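Local coordinates for microtubule-associated protein 1A/1B, light chain 3 (Trypanosoma brucei brucei, PDB 3W1Y) that probably is conjugated to phosphatidylethanolamine and acts on membranes in autophagy, as a ubiquitin-like member of the ATG8 family, at residues Tyr30-Pro40 with Asp66-Glu74; Leu89-Phe100 with Tyr127-Thr135. One frame throughout, in Å; residues are numbered along the deposited sequence.

Contact 1 (Tyr30-Pro40 with Asp66-Glu74); sequences YPKHIPILCEP and DCNKFLLPE
Strands 33-40 and 68-73 pair antiparallel at one side of the mixed sheet of the ATG8 ubiquitin-like fold, with 68-73 outermost within the chain; the corresponding edge strand of Atg8 relatives is the one to which LIR peptides add, and it probably serves likewise here. Six main-chain hydrogen bonds join the hydrogen-bonded pairs Ile34-Leu72, Ile36-Phe70 and Cys38-Asn68. Beyond them Glu74 N donates to Lys32 O at 2.8 Å, carrying the pairing past Pro73 into the turn that follows helix 16-29. Ile34, Ile36, Cys38, Phe70 and Leu72 face helices 78-88 and 112-119: Ile36 CD1 meets Leu72 CD1 at 4.1 Å, and Cys38 SG lies obliquely to the Phe70 ring, 3.8 Å from its CE1. Phe81 and Arg88 add an edge-to-face and a cation-pi contact to that ring. On the other face of the sheet, Leu37 CD2 touches both Cys67 SG (3.4 Å) and Lys69 CG (3.5 Å); the extended Lys69 chain runs on to a salt bridge with Glu22. Leu71, its chi1 of -173° setting CG opposite the backbone N, brings its end closer to strand 33-40: CD1 lies against His33 CB and Pro35 CB while CD2 reaches Tyr30. Pro73 CA sits over one face of the His33 ring in a CH-pi contact. At the far end the side chains of Pro40 and Asp66 cross at about a right angle, CG of the proline 3.5 Å from CB of the aspartate.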
loop_
_atom_site.group_PDB
_atom_site.type_symbol
_atom_site.label_atom_id
_atom_site.label_comp_id
_atom_site.label_asym_id
_atom_site.label_seq_id
_atom_site.Cartn_x
_atom_site.Cartn_y
_atom_site.Cartn_z
ATOM N N TYR A 30 -17.253 2.053 21.190
ATOM C CA TYR A 30 -16.556 2.845 20.171
ATOM C C TYR A 30 -17.459 3.126 18.970
ATOM O O TYR A 30 -17.244 2.591 17.881
ATOM C CB TYR A 30 -15.285 2.128 19.737
ATOM C CG TYR A 30 -14.358 1.856 20.885
ATOM C CD1 TYR A 30 -14.337 0.605 21.502
ATOM C CD2 TYR A 30 -13.523 2.870 21.385
ATOM C CE1 TYR A 30 -13.499 0.352 22.574
ATOM C CE2 TYR A 30 -12.683 2.649 22.468
ATOM C CZ TYR A 30 -12.673 1.391 23.057
ATOM O OH TYR A 30 -11.841 1.153 24.122
ATOM N N PRO A 31 -18.455 4.005 19.158
ATOM C CA PRO A 31 -19.482 4.219 18.103
ATOM C C PRO A 31 -18.942 4.936 16.852
ATOM O O PRO A 31 -19.622 5.001 15.836
ATOM C CB PRO A 31 -20.550 5.074 18.808
ATOM C CG PRO A 31 -19.733 5.842 19.944
ATOM C CD PRO A 31 -18.638 4.884 20.352
ATOM N N LYS A 32 -17.737 5.484 16.934
ATOM C CA LYS A 32 -17.098 6.119 15.780
ATOM C C LYS A 32 -15.949 5.246 15.211
ATOM O O LYS A 32 -15.155 5.713 14.401
ATOM C CB LYS A 32 -16.601 7.525 16.174
ATOM C CG LYS A 32 -17.742 8.528 16.473
ATOM C CD LYS A 32 -17.196 9.926 16.854
ATOM C CE LYS A 32 -18.364 10.838 17.254
ATOM N NZ LYS A 32 -17.974 12.286 17.396
ATOM N N HIS A 33 -15.865 3.993 15.641
ATOM C CA HIS A 33 -14.863 3.091 15.124
ATOM C C HIS A 33 -15.476 1.993 14.255
ATOM O O HIS A 33 -16.623 1.605 14.415
ATOM C CB HIS A 33 -13.974 2.511 16.244
ATOM C CG HIS A 33 -13.100 3.543 16.915
ATOM N ND1 HIS A 33 -11.727 3.433 16.987
ATOM C CD2 HIS A 33 -13.412 4.715 17.511
ATOM C CE1 HIS A 33 -11.235 4.491 17.606
ATOM N NE2 HIS A 33 -12.238 5.288 17.928
ATOM N N ILE A 34 -14.666 1.503 13.327
ATOM C CA ILE A 34 -15.078 0.522 12.341
ATOM C C ILE A 34 -14.426 -0.810 12.711
ATOM O O ILE A 34 -13.201 -0.902 12.786
ATOM C CB ILE A 34 -14.634 0.986 10.918
ATOM C CG1 ILE A 34 -15.105 2.442 10.636
ATOM C CG2 ILE A 34 -15.043 -0.057 9.815
ATOM C CD1 ILE A 34 -16.679 2.678 10.717
ATOM N N PRO A 35 -15.252 -1.845 12.976
ATOM C CA PRO A 35 -14.695 -3.198 13.161
ATOM C C PRO A 35 -14.415 -3.889 11.827
ATOM O O PRO A 35 -15.289 -3.992 10.969
ATOM C CB PRO A 35 -15.767 -3.928 13.971
ATOM C CG PRO A 35 -17.065 -3.177 13.666
ATOM C CD PRO A 35 -16.715 -1.784 13.192
ATOM N N ILE A 36 -13.185 -4.374 11.682
ATOM C CA ILE A 36 -12.672 -4.878 10.444
ATOM C C ILE A 36 -12.146 -6.298 10.660
ATOM O O ILE A 36 -11.411 -6.569 11.613
ATOM C CB ILE A 36 -11.539 -3.967 9.918
ATOM C CG1 ILE A 36 -12.031 -2.525 9.790
ATOM C CG2 ILE A 36 -10.943 -4.498 8.579
ATOM C CD1 ILE A 36 -10.903 -1.496 9.540
ATOM N N LEU A 37 -12.553 -7.208 9.777
ATOM C CA LEU A 37 -12.077 -8.579 9.831
ATOM C C LEU A 37 -11.284 -8.823 8.550
ATOM O O LEU A 37 -11.858 -8.734 7.471
ATOM C CB LEU A 37 -13.291 -9.526 9.967
ATOM C CG LEU A 37 -13.120 -11.020 10.288
ATOM C CD1 LEU A 37 -12.375 -11.717 9.155
ATOM C CD2 LEU A 37 -12.417 -11.214 11.603
ATOM N N CYS A 38 -9.963 -9.044 8.656
ATOM C CA CYS A 38 -9.117 -9.334 7.472
ATOM C C CYS A 38 -8.669 -10.756 7.418
ATOM O O CYS A 38 -8.214 -11.287 8.422
ATOM C CB CYS A 38 -7.838 -8.482 7.390
ATOM S SG CYS A 38 -8.091 -6.885 7.866
ATOM N N GLU A 39 -8.797 -11.350 6.237
ATOM C CA GLU A 39 -8.326 -12.688 5.963
ATOM C C GLU A 39 -7.540 -12.676 4.661
ATOM O O GLU A 39 -7.814 -11.855 3.786
ATOM C CB GLU A 39 -9.483 -13.680 5.827
ATOM C CG GLU A 39 -10.260 -13.893 7.116
ATOM C CD GLU A 39 -11.353 -14.943 6.960
ATOM O OE1 GLU A 39 -11.627 -15.423 5.847
ATOM O OE2 GLU A 39 -11.965 -15.285 7.960
ATOM N N PRO A 40 -6.583 -13.608 4.526
ATOM C CA PRO A 40 -5.825 -13.707 3.276
ATOM C C PRO A 40 -6.739 -13.955 2.064
ATOM O O PRO A 40 -7.786 -14.595 2.180
ATOM C CB PRO A 40 -4.878 -14.889 3.498
ATOM C CG PRO A 40 -4.910 -15.180 4.948
ATOM C CD PRO A 40 -6.203 -14.632 5.514
ATOM N N ASP A 66 -3.894 -16.190 10.672
ATOM C CA ASP A 66 -3.935 -15.346 9.469
ATOM C C ASP A 66 -5.081 -14.345 9.491
ATOM O O ASP A 66 -5.130 -13.420 8.683
ATOM C CB ASP A 66 -4.140 -16.227 8.243
ATOM C CG ASP A 66 -2.856 -16.827 7.724
ATOM O OD1 ASP A 66 -1.746 -16.379 8.094
ATOM O OD2 ASP A 66 -2.969 -17.768 6.925
ATOM N N CYS A 67 -6.037 -14.574 10.379
ATOM C CA CYS A 67 -7.180 -13.684 10.504
ATOM C C CYS A 67 -6.863 -12.602 11.518
ATOM O O CYS A 67 -6.597 -12.903 12.680
ATOM C CB CYS A 67 -8.419 -14.467 10.938
ATOM S SG CYS A 67 -9.843 -13.467 11.343
ATOM N N ASN A 68 -6.894 -11.351 11.058
ATOM C CA ASN A 68 -6.617 -10.188 11.878
ATOM C C ASN A 68 -7.850 -9.270 11.937
ATOM O O ASN A 68 -8.484 -8.992 10.916
ATOM C CB ASN A 68 -5.420 -9.430 11.308
ATOM C CG ASN A 68 -4.128 -10.217 11.417
ATOM O OD1 ASN A 68 -3.539 -10.304 12.490
ATOM N ND2 ASN A 68 -3.673 -10.775 10.308
ATOM N N LYS A 69 -8.187 -8.841 13.147
ATOM C CA LYS A 69 -9.258 -7.907 13.397
ATOM C C LYS A 69 -8.677 -6.567 13.779
ATOM O O LYS A 69 -7.632 -6.490 14.422
ATOM C CB LYS A 69 -10.097 -8.361 14.573
ATOM C CG LYS A 69 -10.844 -9.655 14.365
ATOM C CD LYS A 69 -11.291 -10.111 15.731
ATOM C CE LYS A 69 -12.279 -11.203 15.620
ATOM N NZ LYS A 69 -12.505 -11.804 16.957
ATOM N N PHE A 70 -9.365 -5.504 13.392
ATOM C CA PHE A 70 -8.945 -4.149 13.726
ATOM C C PHE A 70 -10.186 -3.413 14.174
ATOM O O PHE A 70 -11.272 -3.785 13.815
ATOM C CB PHE A 70 -8.322 -3.447 12.492
ATOM C CG PHE A 70 -7.044 -4.075 12.014
ATOM C CD1 PHE A 70 -7.060 -5.210 11.214
ATOM C CD2 PHE A 70 -5.810 -3.553 12.390
ATOM C CE1 PHE A 70 -5.859 -5.817 10.790
ATOM C CE2 PHE A 70 -4.620 -4.155 11.963
ATOM C CZ PHE A 70 -4.659 -5.287 11.155
ATOM N N LEU A 71 -9.995 -2.358 14.958
ATOM C CA LEU A 71 -11.047 -1.434 15.314
ATOM C C LEU A 71 -10.503 -0.028 15.069
ATOM O O LEU A 71 -9.735 0.507 15.863
ATOM C CB LEU A 71 -11.446 -1.659 16.774
ATOM C CG LEU A 71 -12.656 -0.902 17.305
ATOM C CD1 LEU A 71 -13.913 -1.181 16.466
ATOM C CD2 LEU A 71 -12.897 -1.241 18.811
ATOM N N LEU A 72 -10.854 0.569 13.939
ATOM C CA LEU A 72 -10.170 1.794 13.540
ATOM C C LEU A 72 -11.127 2.963 13.427
ATOM O O LEU A 72 -12.326 2.761 13.165
ATOM C CB LEU A 72 -9.401 1.574 12.235
ATOM C CG LEU A 72 -8.239 0.562 12.275
ATOM C CD1 LEU A 72 -7.553 0.455 10.914
ATOM C CD2 LEU A 72 -7.189 0.916 13.386
ATOM N N PRO A 73 -10.617 4.196 13.618
ATOM C CA PRO A 73 -11.518 5.367 13.508
ATOM C C PRO A 73 -12.244 5.459 12.148
ATOM O O PRO A 73 -11.658 5.113 11.095
ATOM C CB PRO A 73 -10.573 6.577 13.734
ATOM C CG PRO A 73 -9.363 6.030 14.487
ATOM C CD PRO A 73 -9.216 4.587 13.924
ATOM N N GLU A 74 -13.501 5.905 12.162
ATOM C CA GLU A 74 -14.274 6.083 10.930
ATOM C C GLU A 74 -13.613 7.103 9.992
ATOM O O GLU A 74 -13.788 7.036 8.767
ATOM C CB GLU A 74 -15.726 6.493 11.234
ATOM C CG GLU A 74 -15.891 7.760 12.118
ATOM C CD GLU A 74 -17.355 8.105 12.449
ATOM O OE1 GLU A 74 -18.281 7.283 12.190
ATOM O OE2 GLU A 74 -17.586 9.206 13.004
#

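Contact 2 (Leu89-Phe100 with Tyr127-Thr135); sequences LLLEEGQAVFVF and YVSYGVENT
Gly131 O is gripped by Phe98 N at 2.9 Å and, in a weaker CA-H...O contact, by Val97 CA at 3.3 Å. The Phe98 ring packs over this oxygen, which stands 3.4 Å from the ring plane above its centre. Phe98 CG sits between its own backbone N and carbonyl carbon (chi1 41°), a torsion that folds the ring across the neighbouring strand, where Gly131 CA makes a CH-pi contact with it. Strand 96-100 pairs antiparallel with the C-terminal strand 126-133 of the ubiquitin-like sheet through six main-chain bonds, from Ala96-Glu133 to Phe100-Ser129. Glu133 CB comes to the ring edge at Phe98 CE2, 3.6 Å away, and its carboxylate, nearly coplanar with the ring, binds a basic side chain of another protein's chain through OE1. On the other face of the sheet, Val97, Val99 and Tyr130 pack toward helix 78-88, while Leu89 CD1 touches Tyr130 CE1 at 3.6 Å and Leu91 meets Val132 tip to tip. Where strand 96-100 begins, Gln95 NE2 gives Asn134 OD1 a bent bond (133°), while Gln95 OE1 takes Glu92 N. The helix-side face is largely apolar, whereas the Phe98-Glu133 face offers an aromatic surface and probably a negative charge to a partner protein.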
loop_
_atom_site.group_PDB
_atom_site.type_symbol
_atom_site.label_atom_id
_atom_site.label_comp_id
_atom_site.label_asym_id
_atom_site.label_seq_id
_atom_site.Cartn_x
_atom_site.Cartn_y
_atom_site.Cartn_z
ATOM N N LEU A 89 1.278 -7.617 10.518
ATOM C CA LEU A 89 1.828 -8.774 9.808
ATOM C C LEU A 89 3.362 -8.806 9.889
ATOM O O LEU A 89 4.002 -9.738 9.388
ATOM C CB LEU A 89 1.399 -8.755 8.331
ATOM C CG LEU A 89 -0.079 -8.939 7.975
ATOM C CD1 LEU A 89 -0.300 -8.763 6.491
ATOM C CD2 LEU A 89 -0.561 -10.299 8.427
ATOM N N LEU A 90 3.926 -7.765 10.506
ATOM C CA LEU A 90 5.371 -7.530 10.574
ATOM C C LEU A 90 6.113 -7.847 9.260
ATOM O O LEU A 90 7.054 -8.649 9.228
ATOM C CB LEU A 90 5.985 -8.254 11.784
ATOM C CG LEU A 90 5.388 -7.803 13.129
ATOM C CD1 LEU A 90 5.450 -8.908 14.183
ATOM C CD2 LEU A 90 6.012 -6.500 13.620
ATOM N N LEU A 91 5.676 -7.193 8.185
ATOM C CA LEU A 91 6.248 -7.383 6.854
ATOM C C LEU A 91 7.628 -6.746 6.711
ATOM O O LEU A 91 7.859 -5.627 7.180
ATOM C CB LEU A 91 5.325 -6.800 5.785
ATOM C CG LEU A 91 3.893 -7.303 5.623
ATOM C CD1 LEU A 91 3.279 -6.542 4.454
ATOM C CD2 LEU A 91 3.824 -8.811 5.397
ATOM N N GLU A 92 8.527 -7.464 6.038
ATOM C CA GLU A 92 9.885 -6.980 5.725
ATOM C C GLU A 92 9.914 -5.916 4.620
ATOM O O GLU A 92 8.874 -5.561 4.063
ATOM C CB GLU A 92 10.767 -8.154 5.298
ATOM C CG GLU A 92 11.137 -9.127 6.412
ATOM C CD GLU A 92 12.219 -10.117 5.969
ATOM O OE1 GLU A 92 12.049 -10.746 4.887
ATOM O OE2 GLU A 92 13.231 -10.258 6.705
ATOM N N GLU A 93 11.119 -5.437 4.292
ATOM C CA GLU A 93 11.324 -4.400 3.261
ATOM C C GLU A 93 10.846 -4.766 1.849
ATOM O O GLU A 93 10.344 -3.901 1.114
ATOM C CB GLU A 93 12.793 -3.976 3.206
ATOM C CG GLU A 93 13.114 -2.711 4.008
ATOM C CD GLU A 93 14.618 -2.452 4.162
ATOM O OE1 GLU A 93 15.436 -2.991 3.359
ATOM O OE2 GLU A 93 14.978 -1.694 5.097
ATOM N N GLY A 94 11.001 -6.030 1.463
ATOM C CA GLY A 94 10.608 -6.443 0.118
ATOM C C GLY A 94 9.149 -6.854 -0.028
ATOM O O GLY A 94 8.792 -7.526 -1.005
ATOM N N GLN A 95 8.311 -6.442 0.929
ATOM C CA GLN A 95 6.924 -6.914 1.020
ATOM C C GLN A 95 5.867 -5.807 1.037
ATOM O O GLN A 95 5.935 -4.867 1.817
ATOM C CB GLN A 95 6.743 -7.804 2.244
ATOM C CG GLN A 95 7.737 -8.944 2.342
ATOM C CD GLN A 95 7.445 -9.864 3.506
ATOM O OE1 GLN A 95 7.762 -9.557 4.661
ATOM N NE2 GLN A 95 6.847 -11.008 3.209
ATOM N N ALA A 96 4.883 -5.939 0.161
ATOM C CA ALA A 96 3.748 -5.028 0.127
ATOM C C ALA A 96 2.487 -5.792 0.492
ATOM O O ALA A 96 2.375 -6.984 0.205
ATOM C CB ALA A 96 3.603 -4.424 -1.257
ATOM N N VAL A 97 1.545 -5.103 1.128
ATOM C CA VAL A 97 0.212 -5.655 1.350
ATOM C C VAL A 97 -0.791 -4.831 0.555
ATOM O O VAL A 97 -0.708 -3.616 0.551
ATOM C CB VAL A 97 -0.152 -5.722 2.876
ATOM C CG1 VAL A 97 -0.130 -4.337 3.517
ATOM C CG2 VAL A 97 -1.504 -6.419 3.103
ATOM N N PHE A 98 -1.706 -5.495 -0.149
ATOM C CA PHE A 98 -2.835 -4.817 -0.793
ATOM C C PHE A 98 -4.143 -5.404 -0.245
ATOM O O PHE A 98 -4.186 -6.579 0.133
ATOM C CB PHE A 98 -2.755 -4.916 -2.334
ATOM C CG PHE A 98 -2.305 -6.268 -2.834
ATOM C CD1 PHE A 98 -3.240 -7.251 -3.171
ATOM C CD2 PHE A 98 -0.943 -6.564 -2.959
ATOM C CE1 PHE A 98 -2.840 -8.526 -3.619
ATOM C CE2 PHE A 98 -0.521 -7.832 -3.417
ATOM C CZ PHE A 98 -1.481 -8.822 -3.738
ATOM N N VAL A 99 -5.185 -4.576 -0.170
ATOM C CA VAL A 99 -6.486 -4.976 0.380
ATOM C C VAL A 99 -7.669 -4.810 -0.595
ATOM O O VAL A 99 -7.676 -3.912 -1.434
ATOM C CB VAL A 99 -6.818 -4.249 1.722
ATOM C CG1 VAL A 99 -5.802 -4.619 2.813
ATOM C CG2 VAL A 99 -6.887 -2.744 1.543
ATOM N N PHE A 100 -8.672 -5.679 -0.433
ATOM C CA PHE A 100 -9.847 -5.734 -1.286
ATOM C C PHE A 100 -11.121 -5.700 -0.471
ATOM O O PHE A 100 -11.199 -6.286 0.600
ATOM C CB PHE A 100 -9.843 -7.011 -2.139
ATOM C CG PHE A 100 -8.597 -7.194 -2.934
ATOM C CD1 PHE A 100 -7.499 -7.850 -2.386
ATOM C CD2 PHE A 100 -8.494 -6.670 -4.231
ATOM C CE1 PHE A 100 -6.318 -8.011 -3.130
ATOM C CE2 PHE A 100 -7.325 -6.822 -4.978
ATOM C CZ PHE A 100 -6.242 -7.483 -4.431
ATOM N N TYR A 127 -15.588 -6.756 6.113
ATOM C CA TYR A 127 -14.741 -7.860 5.701
ATOM C C TYR A 127 -13.745 -7.415 4.631
ATOM O O TYR A 127 -14.115 -6.734 3.680
ATOM C CB TYR A 127 -15.600 -9.032 5.220
ATOM C CG TYR A 127 -16.185 -9.793 6.397
ATOM C CD1 TYR A 127 -17.397 -9.417 6.955
ATOM C CD2 TYR A 127 -15.490 -10.862 6.972
ATOM C CE1 TYR A 127 -17.919 -10.089 8.052
ATOM C CE2 TYR A 127 -16.000 -11.546 8.054
ATOM C CZ TYR A 127 -17.220 -11.157 8.597
ATOM O OH TYR A 127 -17.737 -11.832 9.682
ATOM N N VAL A 128 -12.480 -7.786 4.810
ATOM C CA VAL A 128 -11.411 -7.366 3.928
ATOM C C VAL A 128 -10.495 -8.573 3.627
ATOM O O VAL A 128 -10.107 -9.332 4.541
ATOM C CB VAL A 128 -10.582 -6.196 4.541
ATOM C CG1 VAL A 128 -9.390 -5.854 3.670
ATOM C CG2 VAL A 128 -11.450 -4.952 4.803
ATOM N N SER A 129 -10.179 -8.752 2.341
ATOM C CA SER A 129 -9.179 -9.697 1.901
ATOM C C SER A 129 -7.883 -8.948 1.706
ATOM O O SER A 129 -7.860 -7.844 1.160
ATOM C CB SER A 129 -9.564 -10.335 0.573
ATOM O OG SER A 129 -10.843 -10.912 0.662
ATOM N N TYR A 130 -6.799 -9.570 2.138
ATOM C CA TYR A 130 -5.499 -9.009 1.910
ATOM C C TYR A 130 -4.577 -10.007 1.207
ATOM O O TYR A 130 -4.621 -11.225 1.460
ATOM C CB TYR A 130 -4.900 -8.490 3.230
ATOM C CG TYR A 130 -4.430 -9.558 4.197
ATOM C CD1 TYR A 130 -3.111 -10.048 4.173
ATOM C CD2 TYR A 130 -5.294 -10.057 5.163
ATOM C CE1 TYR A 130 -2.690 -11.033 5.083
ATOM C CE2 TYR A 130 -4.888 -10.994 6.064
ATOM C CZ TYR A 130 -3.595 -11.490 6.034
ATOM O OH TYR A 130 -3.245 -12.437 6.981
ATOM N N GLY A 131 -3.751 -9.482 0.319
ATOM C CA GLY A 131 -2.653 -10.257 -0.244
ATOM C C GLY A 131 -1.336 -9.569 0.065
ATOM O O GLY A 131 -1.254 -8.345 0.071
ATOM N N VAL A 132 -0.309 -10.355 0.341
ATOM C CA VAL A 132 1.035 -9.834 0.523
ATOM C C VAL A 132 1.832 -10.140 -0.743
ATOM O O VAL A 132 1.814 -11.266 -1.238
ATOM C CB VAL A 132 1.705 -10.480 1.748
ATOM C CG1 VAL A 132 3.197 -10.151 1.816
ATOM C CG2 VAL A 132 0.985 -10.069 3.035
ATOM N N GLU A 133 2.518 -9.141 -1.283
ATOM C CA GLU A 133 3.398 -9.406 -2.420
ATOM C C GLU A 133 4.871 -9.110 -2.143
ATOM O O GLU A 133 5.208 -8.104 -1.542
ATOM C CB GLU A 133 2.924 -8.707 -3.689
ATOM C CG GLU A 133 3.382 -9.440 -4.956
ATOM C CD GLU A 133 2.918 -10.892 -4.961
ATOM O OE1 GLU A 133 1.701 -11.141 -4.721
ATOM O OE2 GLU A 133 3.780 -11.773 -5.185
ATOM N N ASN A 134 5.738 -10.020 -2.572
ATOM C CA ASN A 134 7.161 -9.929 -2.258
ATOM C C ASN A 134 7.944 -9.301 -3.432
ATOM O O ASN A 134 8.819 -9.932 -4.020
ATOM C CB ASN A 134 7.729 -11.287 -1.798
ATOM C CG ASN A 134 7.108 -11.781 -0.473
ATOM O OD1 ASN A 134 7.745 -11.723 0.587
ATOM N ND2 ASN A 134 5.865 -12.276 -0.534
ATOM N N THR A 135 7.588 -8.043 -3.740
ATOM C CA THR A 135 8.187 -7.213 -4.806
ATOM C C THR A 135 9.492 -7.766 -5.380
ATOM O O THR A 135 10.568 -7.232 -5.126
ATOM C CB THR A 135 8.438 -5.754 -4.330
ATOM O OG1 THR A 135 7.355 -5.308 -3.495
ATOM C CG2 THR A 135 8.586 -4.822 -5.534
#

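How the contacts relate
Contact 1 closes before contact 2 opens along the chain, and their centres lie about 16 Å apart in one sheet. Strand 33-40 of contact 1 and strand 126-133 of contact 2 run parallel as neighbours in its middle, with 68-73 and 96-100 outermost within the chain, the strand order 2-1-4-3 of the ubiquitin-like fold. Val128 N meets Leu37 O at 2.9 Å across this central junction, and Tyr130 OH bonds to Asp66 O, tying the two pairs together. Helix 78-88 packs on side chains of both. Strand 126-133 is thus held between strand 33-40 and strand 96-100, shortly before the unmodelled end, where Gly137 is the predicted lipidation site.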